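Local coordinates for antifreeze protein (Marinomonas primoryensis, PDB 3P4G) that binds ice through anchored clathrate waters, as a hyperactive, calcium-dependent antifreeze protein built as a right-handed beta-helix, at residues A[204-214]-A[222-233]; A[77-88]-A[96-107]. All blocks are in the same frame, centred on the assembly; numbering follows the deposited sequence. Where two conformers were deposited one is given.

Contact 1 of 2, residues A[204-214]-A[222-233]; sequences VSGDLFGEVDG and IIAGKVSGNIQG. With CA (calcium ion), chain M; CA (calcium ion), chain N.
Leu208 O accepts two backbone N-H groups from the next coil: Ser228 N at 2.8 Å from it, and Gly229 N at 3.1 Å from the same oxygen, the latter tilted 33° from the carbonyl plane. Asp207 adds a side-chain bond beside this pair. Its CG lies next to the backbone N (chi1 -59°), which brings OD1 within 2.9 Å of Lys226 N, the donor meeting the anti side of the carboxylate, somewhat out of its plane. The two segments are successive coils of a right-handed beta-helix, here offset by 19 residues, and strands 211-213 and 230-232 run parallel, their axes 4.8 Å apart at closest approach. At the bend a side chain on Gly229 would collide with Gly210 O, which accounts for the glycine. Inside the coil, Leu208 CD2 presses tightly on Ile231 CG1 at 3.3 Å, the two chains meeting at a slant, while Ile223 CD1 lies alongside Val204 CG2 at 3.6 Å. On the outer side a water links Phe209 O to Ser228 OG. Where the strands end, Gly214 O and Gly233 O each bind a calcium ion of their own, Asp219 serving both sites, with OD1 on the first and OD2 on the second.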
loop_
_atom_site.group_PDB
_atom_site.type_symbol
_atom_site.label_atom_id
_atom_site.label_comp_id
_atom_site.label_asym_id
_atom_site.label_seq_id
_atom_site.Cartn_x
_atom_site.Cartn_y
_atom_site.Cartn_z
ATOM N N VAL A 204 -4.882 -0.934 -8.002
ATOM C CA VAL A 204 -3.884 -0.029 -8.642
ATOM C C VAL A 204 -4.618 0.673 -9.763
ATOM O O VAL A 204 -5.051 0.022 -10.744
ATOM C CB VAL A 204 -2.703 -0.816 -9.176
ATOM C CG1 VAL A 204 -1.718 0.120 -9.907
ATOM C CG2 VAL A 204 -1.973 -1.475 -8.016
ATOM N N SER A 205 -4.770 2.001 -9.657
ATOM C CA SER A 205 -5.493 2.730 -10.686
ATOM C C SER A 205 -4.648 3.058 -11.944
ATOM O O SER A 205 -5.207 3.308 -13.020
ATOM C CB SER A 205 -6.191 3.973 -10.108
ATOM O OG SER A 205 -7.257 3.553 -9.245
ATOM N N GLY A 206 -3.319 3.041 -11.801
ATOM C CA GLY A 206 -2.393 3.241 -12.908
ATOM C C GLY A 206 -1.850 1.874 -13.329
ATOM O O GLY A 206 -2.568 0.856 -13.259
ATOM N N ASP A 207 -0.586 1.855 -13.755
ATOM C CA ASP A 207 0.004 0.672 -14.357
ATOM C C ASP A 207 0.785 -0.094 -13.294
ATOM O O ASP A 207 1.066 0.466 -12.231
ATOM C CB ASP A 207 0.996 1.119 -15.423
ATOM C CG ASP A 207 0.334 1.959 -16.503
ATOM O OD1 ASP A 207 -0.815 1.661 -16.863
ATOM O OD2 ASP A 207 0.953 2.937 -16.949
ATOM N N LEU A 208 1.038 -1.378 -13.565
ATOM C CA LEU A 208 1.932 -2.194 -12.738
ATOM C C LEU A 208 3.181 -2.538 -13.530
ATOM O O LEU A 208 3.136 -3.424 -14.419
ATOM C CB LEU A 208 1.242 -3.496 -12.310
ATOM C CG LEU A 208 2.108 -4.466 -11.503
ATOM C CD1 LEU A 208 2.694 -3.807 -10.264
ATOM C CD2 LEU A 208 1.314 -5.733 -11.115
ATOM N N PHE A 209 4.267 -1.802 -13.247
ATOM C CA PHE A 209 5.582 -2.068 -13.812
ATOM C C PHE A 209 6.475 -2.791 -12.788
ATOM O O PHE A 209 7.467 -3.436 -13.192
ATOM C CB PHE A 209 6.258 -0.772 -14.282
ATOM C CG PHE A 209 5.473 0.004 -15.318
ATOM C CD1 PHE A 209 4.656 -0.648 -16.240
ATOM C CD2 PHE A 209 5.586 1.374 -15.374
ATOM C CE1 PHE A 209 3.954 0.099 -17.201
ATOM C CE2 PHE A 209 4.909 2.138 -16.352
ATOM C CZ PHE A 209 4.102 1.493 -17.262
ATOM N N GLY A 210 6.144 -2.683 -11.494
ATOM C CA GLY A 210 6.876 -3.405 -10.395
ATOM C C GLY A 210 6.225 -4.741 -10.064
ATOM O O GLY A 210 5.869 -5.498 -10.968
ATOM N N GLU A 211 6.043 -5.031 -8.784
ATOM C CA GLU A 211 5.525 -6.326 -8.352
ATOM C C GLU A 211 4.420 -6.159 -7.320
ATOM O O GLU A 211 4.456 -5.220 -6.489
ATOM C CB GLU A 211 6.662 -7.155 -7.721
ATOM C CG GLU A 211 7.852 -7.403 -8.699
ATOM C CD GLU A 211 8.749 -8.508 -8.223
ATOM O OE1 GLU A 211 9.223 -8.436 -7.061
ATOM O OE2 GLU A 211 8.964 -9.452 -9.005
ATOM N N VAL A 212 3.502 -7.119 -7.333
ATOM C CA VAL A 212 2.415 -7.240 -6.344
ATOM C C VAL A 212 2.398 -8.698 -5.876
ATOM O O VAL A 212 2.563 -9.636 -6.675
ATOM C CB VAL A 212 1.057 -6.875 -6.955
ATOM C CG1 VAL A 212 -0.145 -7.398 -6.102
ATOM C CG2 VAL A 212 0.968 -5.376 -7.240
ATOM N N ASP A 213 2.204 -8.876 -4.564
ATOM C CA ASP A 213 2.104 -10.224 -4.023
ATOM C C ASP A 213 0.922 -10.205 -3.055
ATOM O O ASP A 213 0.916 -9.421 -2.085
ATOM C CB ASP A 213 3.395 -10.574 -3.269
ATOM C CG ASP A 213 3.526 -12.062 -2.984
ATOM O OD1 ASP A 213 2.512 -12.738 -2.743
ATOM O OD2 ASP A 213 4.661 -12.598 -3.157
ATOM N N GLY A 214 -0.048 -11.068 -3.314
ATOM C CA GLY A 214 -1.261 -11.188 -2.447
ATOM C C GLY A 214 -0.896 -11.872 -1.130
ATOM O O GLY A 214 -1.545 -11.657 -0.063
ATOM N N ILE A 222 -6.715 -5.825 -8.177
ATOM C CA ILE A 222 -7.253 -5.197 -9.367
ATOM C C ILE A 222 -6.224 -4.178 -9.898
ATOM O O ILE A 222 -5.790 -3.263 -9.155
ATOM C CB ILE A 222 -8.527 -4.453 -9.075
ATOM C CG1 ILE A 222 -9.613 -5.426 -8.562
ATOM C CG2 ILE A 222 -9.055 -3.757 -10.369
ATOM C CD1 ILE A 222 -10.874 -4.740 -7.953
ATOM N N ILE A 223 -5.855 -4.343 -11.162
ATOM C CA ILE A 223 -4.946 -3.397 -11.862
ATOM C C ILE A 223 -5.751 -2.750 -12.974
ATOM O O ILE A 223 -6.164 -3.433 -13.944
ATOM C CB ILE A 223 -3.666 -4.068 -12.448
ATOM C CG1 ILE A 223 -2.953 -5.006 -11.432
ATOM C CG2 ILE A 223 -2.667 -2.973 -13.000
ATOM C CD1 ILE A 223 -2.449 -4.341 -10.106
ATOM N N ALA A 224 -5.996 -1.441 -12.871
ATOM C CA ALA A 224 -6.771 -0.721 -13.938
ATOM C C ALA A 224 -5.970 -0.483 -15.217
ATOM O O ALA A 224 -6.530 -0.533 -16.301
ATOM C CB ALA A 224 -7.253 0.608 -13.444
ATOM N N GLY A 225 -4.668 -0.257 -15.057
ATOM C CA GLY A 225 -3.775 0.098 -16.152
ATOM C C GLY A 225 -3.099 -1.144 -16.695
ATOM O O GLY A 225 -3.636 -2.233 -16.549
ATOM N N LYS A 226 -1.957 -0.947 -17.358
ATOM C CA LYS A 226 -1.258 -2.018 -18.056
ATOM C C LYS A 226 -0.411 -2.733 -17.047
ATOM O O LYS A 226 -0.099 -2.148 -16.004
ATOM C CB LYS A 226 -0.337 -1.444 -19.135
ATOM C CG LYS A 226 -1.104 -0.604 -20.159
ATOM C CD LYS A 226 -0.169 0.011 -21.200
ATOM C CE LYS A 226 -0.978 0.833 -22.217
ATOM N NZ LYS A 226 -1.035 2.263 -21.726
ATOM N N VAL A 227 -0.021 -3.970 -17.368
ATOM C CA VAL A 227 0.873 -4.736 -16.496
ATOM C C VAL A 227 2.056 -5.139 -17.363
ATOM O O VAL A 227 1.879 -5.814 -18.396
ATOM C CB VAL A 227 0.208 -6.034 -15.976
ATOM C CG1 VAL A 227 1.200 -6.908 -15.137
ATOM C CG2 VAL A 227 -1.059 -5.666 -15.119
ATOM N N SER A 228 3.251 -4.738 -16.941
ATOM C CA SER A 228 4.453 -5.347 -17.480
ATOM C C SER A 228 5.219 -6.110 -16.391
ATOM O O SER A 228 6.144 -6.818 -16.741
ATOM C CB SER A 228 5.396 -4.303 -18.111
ATOM O OG SER A 228 5.895 -3.411 -17.106
ATOM N N GLY A 229 4.883 -5.919 -15.103
ATOM C CA GLY A 229 5.676 -6.498 -14.003
ATOM C C GLY A 229 5.067 -7.835 -13.545
ATOM O O GLY A 229 4.539 -8.600 -14.365
ATOM N N ASN A 230 5.100 -8.114 -12.255
ATOM C CA ASN A 230 4.719 -9.443 -11.786
ATOM C C ASN A 230 3.578 -9.351 -10.819
ATOM O O ASN A 230 3.558 -8.471 -9.975
ATOM C CB ASN A 230 5.895 -10.120 -11.099
ATOM C CG ASN A 230 7.064 -10.323 -12.029
ATOM O OD1 ASN A 230 8.226 -10.132 -11.641
ATOM N ND2 ASN A 230 6.782 -10.699 -13.254
ATOM N N ILE A 231 2.663 -10.306 -10.905
ATOM C CA ILE A 231 1.604 -10.452 -9.897
ATOM C C ILE A 231 1.659 -11.901 -9.380
ATOM O O ILE A 231 1.649 -12.832 -10.191
ATOM C CB ILE A 231 0.186 -10.211 -10.491
ATOM C CG1 ILE A 231 0.024 -8.800 -11.049
ATOM C CG2 ILE A 231 -0.936 -10.520 -9.404
ATOM C CD1 ILE A 231 -1.300 -8.575 -11.839
ATOM N N GLN A 232 1.711 -12.074 -8.051
ATOM C CA GLN A 232 1.577 -13.383 -7.419
ATOM C C GLN A 232 0.304 -13.355 -6.570
ATOM O O GLN A 232 0.166 -12.461 -5.744
ATOM C CB GLN A 232 2.824 -13.647 -6.533
ATOM C CG GLN A 232 2.743 -14.895 -5.697
ATOM C CD GLN A 232 2.524 -16.145 -6.543
ATOM O OE1 GLN A 232 1.477 -16.809 -6.475
ATOM N NE2 GLN A 232 3.540 -16.473 -7.350
ATOM N N GLY A 233 -0.608 -14.298 -6.778
ATOM C CA GLY A 233 -1.824 -14.358 -5.950
ATOM C C GLY A 233 -1.467 -14.973 -4.605
ATOM O O GLY A 233 -2.137 -14.664 -3.585
HETATM CA CA CA M . -2.967 -12.055 1.670
HETATM CA CA CA N . -3.430 -15.292 -1.712
HETATM O O HOH W 1 8.094 -4.124 -15.685
#

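Contact 2 of 2, residues A[77-88]-A[96-107]; sequences LDMGTGNDQLYV and IDAGTGNDEIYI. With CA (calcium ion), chain G; CA (calcium ion), chain H; CA (calcium ion), chain F.
Tyr87 and Tyr106 lie side by side, their planes 21° apart but slid so far that they barely overlap, with centroids 5.9 Å apart; contact comes obliquely, Tyr87 CE1 to Tyr106 CD2 at 3.7 Å. In both, CG stands anti to the backbone N (chi1 172° in Tyr87), which turns the rings the same way. A second flat pair, the carboxylates of Asp78 and Asp97, has planes only 13° apart, and two waters donate to both residues across the gap, one of them only weakly to Asp78 OD2. Asp78 OD1 also forms an Asx turn, accepting from Gly80 N at 2.9 Å from above its plane, as Asp97 OD1 does with Gly99 N. With an alanine here in place of Asp78, Gly80 N would probably lose its acceptor and the bridging waters their hold on this side.

The turns of this beta-helix wrap calcium. Six oxygens surround the central ion: the carbonyls of Gly80, Gly82, Ala98 and Thr100, Asp84 OD2 and Asp103 OD1. Each aspartate spans two ions, Asp84 OD1 reaching the preceding one and Asp103 OD2 the following one. Asp103 OD1 further accepts from Asp84 N at 2.9 Å, and Asn83 OD1 takes Asn102 N at 2.8 Å, pinning one turn on the next. Beneath them, Leu86 CD2 and Ile96 CD1 meet tip to tip at 3.9 Å in the interior. A water joins Gly82 N to Thr100 OG1 on the exposed side, where the repeated Thr-Gly-Asn turns are consistent with an ice-binding surface that holds ordered water. Oxygens packed as closely as Gly82 O and Asp103 OD1, 3.0 Å apart, would probably repel one another without the cation, which fits a fold that depends on calcium.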
loop_
_atom_site.group_PDB
_atom_site.type_symbol
_atom_site.label_atom_id
_atom_site.label_comp_id
_atom_site.label_asym_id
_atom_site.label_seq_id
_atom_site.Cartn_x
_atom_site.Cartn_y
_atom_site.Cartn_z
ATOM N N LEU A 77 10.704 14.214 17.273
ATOM C CA LEU A 77 9.422 14.587 17.847
ATOM C C LEU A 77 8.783 13.292 18.371
ATOM O O LEU A 77 8.568 12.365 17.594
ATOM C CB LEU A 77 8.579 15.254 16.757
ATOM C CG LEU A 77 7.124 15.559 17.016
ATOM C CD1 LEU A 77 6.794 16.087 18.358
ATOM C CD2 LEU A 77 6.720 16.595 15.943
ATOM N N ASP A 78 8.531 13.245 19.685
ATOM C CA ASP A 78 7.965 12.049 20.331
ATOM C C ASP A 78 6.656 12.431 21.033
ATOM O O ASP A 78 6.645 13.328 21.911
ATOM C CB ASP A 78 9.043 11.460 21.277
ATOM C CG ASP A 78 8.625 10.188 21.978
ATOM O OD1 ASP A 78 7.521 9.659 21.788
ATOM O OD2 ASP A 78 9.447 9.700 22.794
ATOM N N MET A 79 5.562 11.814 20.600
ATOM C CA MET A 79 4.216 12.152 21.141
ATOM C C MET A 79 4.017 11.357 22.443
ATOM O O MET A 79 3.149 11.685 23.271
ATOM C CB MET A 79 3.111 11.854 20.130
ATOM C CG MET A 79 3.267 12.649 18.811
ATOM S SD MET A 79 3.252 14.467 19.035
ATOM C CE MET A 79 1.545 14.820 19.513
ATOM N N GLY A 80 4.861 10.350 22.623
ATOM C CA GLY A 80 4.900 9.520 23.850
ATOM C C GLY A 80 3.722 8.584 23.993
ATOM O O GLY A 80 2.925 8.338 23.042
ATOM N N THR A 81 3.636 8.002 25.181
ATOM C CA THR A 81 2.465 7.211 25.544
ATOM C C THR A 81 1.235 8.116 25.459
ATOM O O THR A 81 1.330 9.354 25.513
ATOM C CB THR A 81 2.568 6.574 26.960
ATOM O OG1 THR A 81 2.643 7.578 27.989
ATOM C CG2 THR A 81 3.801 5.605 27.021
ATOM N N GLY A 82 0.077 7.509 25.297
ATOM C CA GLY A 82 -1.132 8.334 25.201
ATOM C C GLY A 82 -1.720 8.349 23.808
ATOM O O GLY A 82 -1.048 7.980 22.833
ATOM N N ASN A 83 -2.974 8.796 23.736
ATOM C CA ASN A 83 -3.675 8.986 22.449
ATOM C C ASN A 83 -3.401 10.442 21.991
ATOM O O ASN A 83 -4.081 11.386 22.441
ATOM C CB ASN A 83 -5.194 8.803 22.657
ATOM C CG ASN A 83 -5.578 7.401 23.123
ATOM O OD1 ASN A 83 -4.921 6.383 22.821
ATOM N ND2 ASN A 83 -6.670 7.339 23.878
ATOM N N ASP A 84 -2.374 10.627 21.159
ATOM C CA ASP A 84 -1.821 11.969 20.846
ATOM C C ASP A 84 -2.243 12.466 19.487
ATOM O O ASP A 84 -2.531 11.649 18.597
ATOM C CB ASP A 84 -0.306 11.932 20.940
ATOM C CG ASP A 84 0.179 11.434 22.305
ATOM O OD1 ASP A 84 -0.014 12.123 23.355
ATOM O OD2 ASP A 84 0.746 10.327 22.370
ATOM N N GLN A 85 -2.232 13.790 19.302
ATOM C CA GLN A 85 -2.726 14.362 18.031
ATOM C C GLN A 85 -1.697 15.367 17.558
ATOM O O GLN A 85 -1.358 16.313 18.303
ATOM C CB GLN A 85 -4.038 15.057 18.294
ATOM C CG GLN A 85 -4.762 15.496 17.008
ATOM C CD GLN A 85 -6.150 16.053 17.309
ATOM O OE1 GLN A 85 -6.833 15.579 18.214
ATOM N NE2 GLN A 85 -6.559 17.071 16.553
ATOM N N LEU A 86 -1.174 15.137 16.362
ATOM C CA LEU A 86 -0.104 15.971 15.792
ATOM C C LEU A 86 -0.519 16.595 14.498
ATOM O O LEU A 86 -1.116 15.931 13.627
ATOM C CB LEU A 86 1.183 15.131 15.629
ATOM C CG LEU A 86 2.309 15.786 14.808
ATOM C CD1 LEU A 86 2.795 17.062 15.536
ATOM C CD2 LEU A 86 3.461 14.770 14.656
ATOM N N TYR A 87 -0.246 17.905 14.362
ATOM C CA TYR A 87 -0.457 18.584 13.100
ATOM C C TYR A 87 0.878 19.239 12.742
ATOM O O TYR A 87 1.481 19.885 13.580
ATOM C CB TYR A 87 -1.527 19.652 13.262
ATOM C CG TYR A 87 -1.655 20.539 12.026
ATOM C CD1 TYR A 87 -2.344 20.095 10.901
ATOM C CD2 TYR A 87 -1.089 21.809 12.006
ATOM C CE1 TYR A 87 -2.448 20.912 9.767
ATOM C CE2 TYR A 87 -1.204 22.637 10.888
ATOM C CZ TYR A 87 -1.890 22.186 9.791
ATOM O OH TYR A 87 -1.988 22.981 8.665
ATOM N N VAL A 88 1.362 18.993 11.538
ATOM C CA VAL A 88 2.522 19.723 10.972
ATOM C C VAL A 88 2.131 20.331 9.593
ATOM O O VAL A 88 1.769 19.569 8.681
ATOM C CB VAL A 88 3.730 18.775 10.786
ATOM C CG1 VAL A 88 4.858 19.553 10.107
ATOM C CG2 VAL A 88 4.195 18.186 12.117
ATOM N N ILE A 96 9.614 11.169 13.535
ATOM C CA ILE A 96 8.429 11.271 14.423
ATOM C C ILE A 96 8.142 9.891 14.997
ATOM O O ILE A 96 8.136 8.878 14.275
ATOM C CB ILE A 96 7.191 11.770 13.670
ATOM C CG1 ILE A 96 7.380 13.251 13.228
ATOM C CG2 ILE A 96 5.888 11.659 14.555
ATOM C CD1 ILE A 96 6.277 13.692 12.252
ATOM N N ASP A 97 7.914 9.850 16.309
ATOM C CA ASP A 97 7.411 8.622 16.923
ATOM C C ASP A 97 6.120 9.029 17.659
ATOM O O ASP A 97 6.150 9.908 18.539
ATOM C CB ASP A 97 8.441 8.120 17.918
ATOM C CG ASP A 97 7.961 6.901 18.733
ATOM O OD1 ASP A 97 6.929 6.253 18.393
ATOM O OD2 ASP A 97 8.699 6.572 19.720
ATOM N N ALA A 98 5.011 8.431 17.255
ATOM C CA ALA A 98 3.728 8.692 17.923
ATOM C C ALA A 98 3.575 7.841 19.205
ATOM O O ALA A 98 2.710 8.117 20.039
ATOM C CB ALA A 98 2.545 8.461 16.945
ATOM N N GLY A 99 4.447 6.877 19.403
ATOM C CA GLY A 99 4.413 5.995 20.565
ATOM C C GLY A 99 3.216 5.069 20.683
ATOM O O GLY A 99 2.397 4.880 19.749
ATOM N N THR A 100 3.120 4.471 21.841
ATOM C CA THR A 100 1.921 3.707 22.172
ATOM C C THR A 100 0.679 4.629 22.160
ATOM O O THR A 100 0.793 5.868 22.145
ATOM C CB THR A 100 2.040 2.994 23.531
ATOM O OG1 THR A 100 2.020 3.959 24.600
ATOM C CG2 THR A 100 3.329 2.165 23.636
ATOM N N GLY A 101 -0.500 4.019 22.104
ATOM C CA GLY A 101 -1.745 4.786 22.087
ATOM C C GLY A 101 -2.305 4.884 20.665
ATOM O O GLY A 101 -1.603 4.634 19.682
ATOM N N ASN A 102 -3.548 5.318 20.572
ATOM C CA ASN A 102 -4.267 5.488 19.293
ATOM C C ASN A 102 -4.045 6.922 18.841
ATOM O O ASN A 102 -4.714 7.846 19.314
ATOM C CB ASN A 102 -5.742 5.259 19.465
ATOM C CG ASN A 102 -6.059 3.881 20.029
ATOM O OD1 ASN A 102 -5.471 2.881 19.613
ATOM N ND2 ASN A 102 -7.012 3.819 20.953
ATOM N N ASP A 103 -3.013 7.086 18.031
ATOM C CA ASP A 103 -2.483 8.431 17.671
ATOM C C ASP A 103 -2.982 8.919 16.295
ATOM O O ASP A 103 -3.204 8.107 15.355
ATOM C CB ASP A 103 -0.960 8.365 17.651
ATOM C CG ASP A 103 -0.382 7.996 18.989
ATOM O OD1 ASP A 103 -0.524 8.764 19.966
ATOM O OD2 ASP A 103 0.221 6.902 19.128
ATOM N N GLU A 104 -3.069 10.247 16.162
ATOM C CA GLU A 104 -3.610 10.877 14.958
ATOM C C GLU A 104 -2.538 11.845 14.489
ATOM O O GLU A 104 -2.153 12.737 15.243
ATOM C CB GLU A 104 -4.923 11.570 15.291
ATOM C CG GLU A 104 -5.507 12.281 14.115
ATOM C CD GLU A 104 -7.000 12.603 14.241
ATOM O OE1 GLU A 104 -7.718 12.154 15.163
ATOM O OE2 GLU A 104 -7.487 13.320 13.341
ATOM N N ILE A 105 -2.008 11.612 13.292
ATOM C CA ILE A 105 -0.909 12.470 12.719
ATOM C C ILE A 105 -1.406 13.074 11.388
ATOM O O ILE A 105 -1.966 12.366 10.531
ATOM C CB ILE A 105 0.334 11.658 12.445
ATOM C CG1 ILE A 105 0.973 11.172 13.758
ATOM C CG2 ILE A 105 1.375 12.510 11.703
ATOM C CD1 ILE A 105 2.164 10.212 13.514
ATOM N N TYR A 106 -1.215 14.391 11.218
ATOM C CA TYR A 106 -1.530 15.030 9.997
ATOM C C TYR A 106 -0.371 15.932 9.627
ATOM O O TYR A 106 -0.162 16.941 10.293
ATOM C CB TYR A 106 -2.783 15.913 10.186
ATOM C CG TYR A 106 -3.378 16.449 8.888
ATOM C CD1 TYR A 106 -4.475 15.837 8.299
ATOM C CD2 TYR A 106 -2.832 17.576 8.242
ATOM C CE1 TYR A 106 -5.040 16.340 7.135
ATOM C CE2 TYR A 106 -3.378 18.061 7.039
ATOM C CZ TYR A 106 -4.479 17.437 6.506
ATOM O OH TYR A 106 -5.030 17.911 5.310
ATOM N N ILE A 107 0.334 15.566 8.568
ATOM C CA ILE A 107 1.451 16.346 8.027
ATOM C C ILE A 107 1.057 16.801 6.612
ATOM O O ILE A 107 0.780 15.977 5.730
ATOM C CB ILE A 107 2.705 15.465 7.961
ATOM C CG1 ILE A 107 3.108 15.025 9.383
ATOM C CG2 ILE A 107 3.798 16.177 7.182
ATOM C CD1 ILE A 107 3.792 13.674 9.375
HETATM CA CA CA G . 0.995 8.113 21.653
HETATM CA CA CA H . 0.402 4.668 18.398
HETATM CA CA CA F . 1.552 11.578 24.970
HETATM O O HOH W 2 7.332 6.990 22.424
HETATM O O HOH W 3 10.649 7.762 21.105
HETATM O O HOH W 4 -0.522 4.779 25.461
#

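How the contacts relate
From the N terminus, contact 2 comes first: 77-88 runs from one strand round a calcium-binding turn into the next, and 96-107 repeats that path one coil later, so the contact closes a single 19-residue circuit. Contact 1 closes a later circuit at the other bend of the coil, where 204-214 leads from strand 201-204 to strand 211-213, a path that segment 222-233 repeats. Contacts 1 and 2 lie in series, neither nested nor crossed, on opposite sides of the chain's centre, their centres about 33 Å and nearest atoms about 21 Å apart. Both join the same strand rows, and contact 1 ends at two other calcium ions, further along the chain than the three that contact 2 holds.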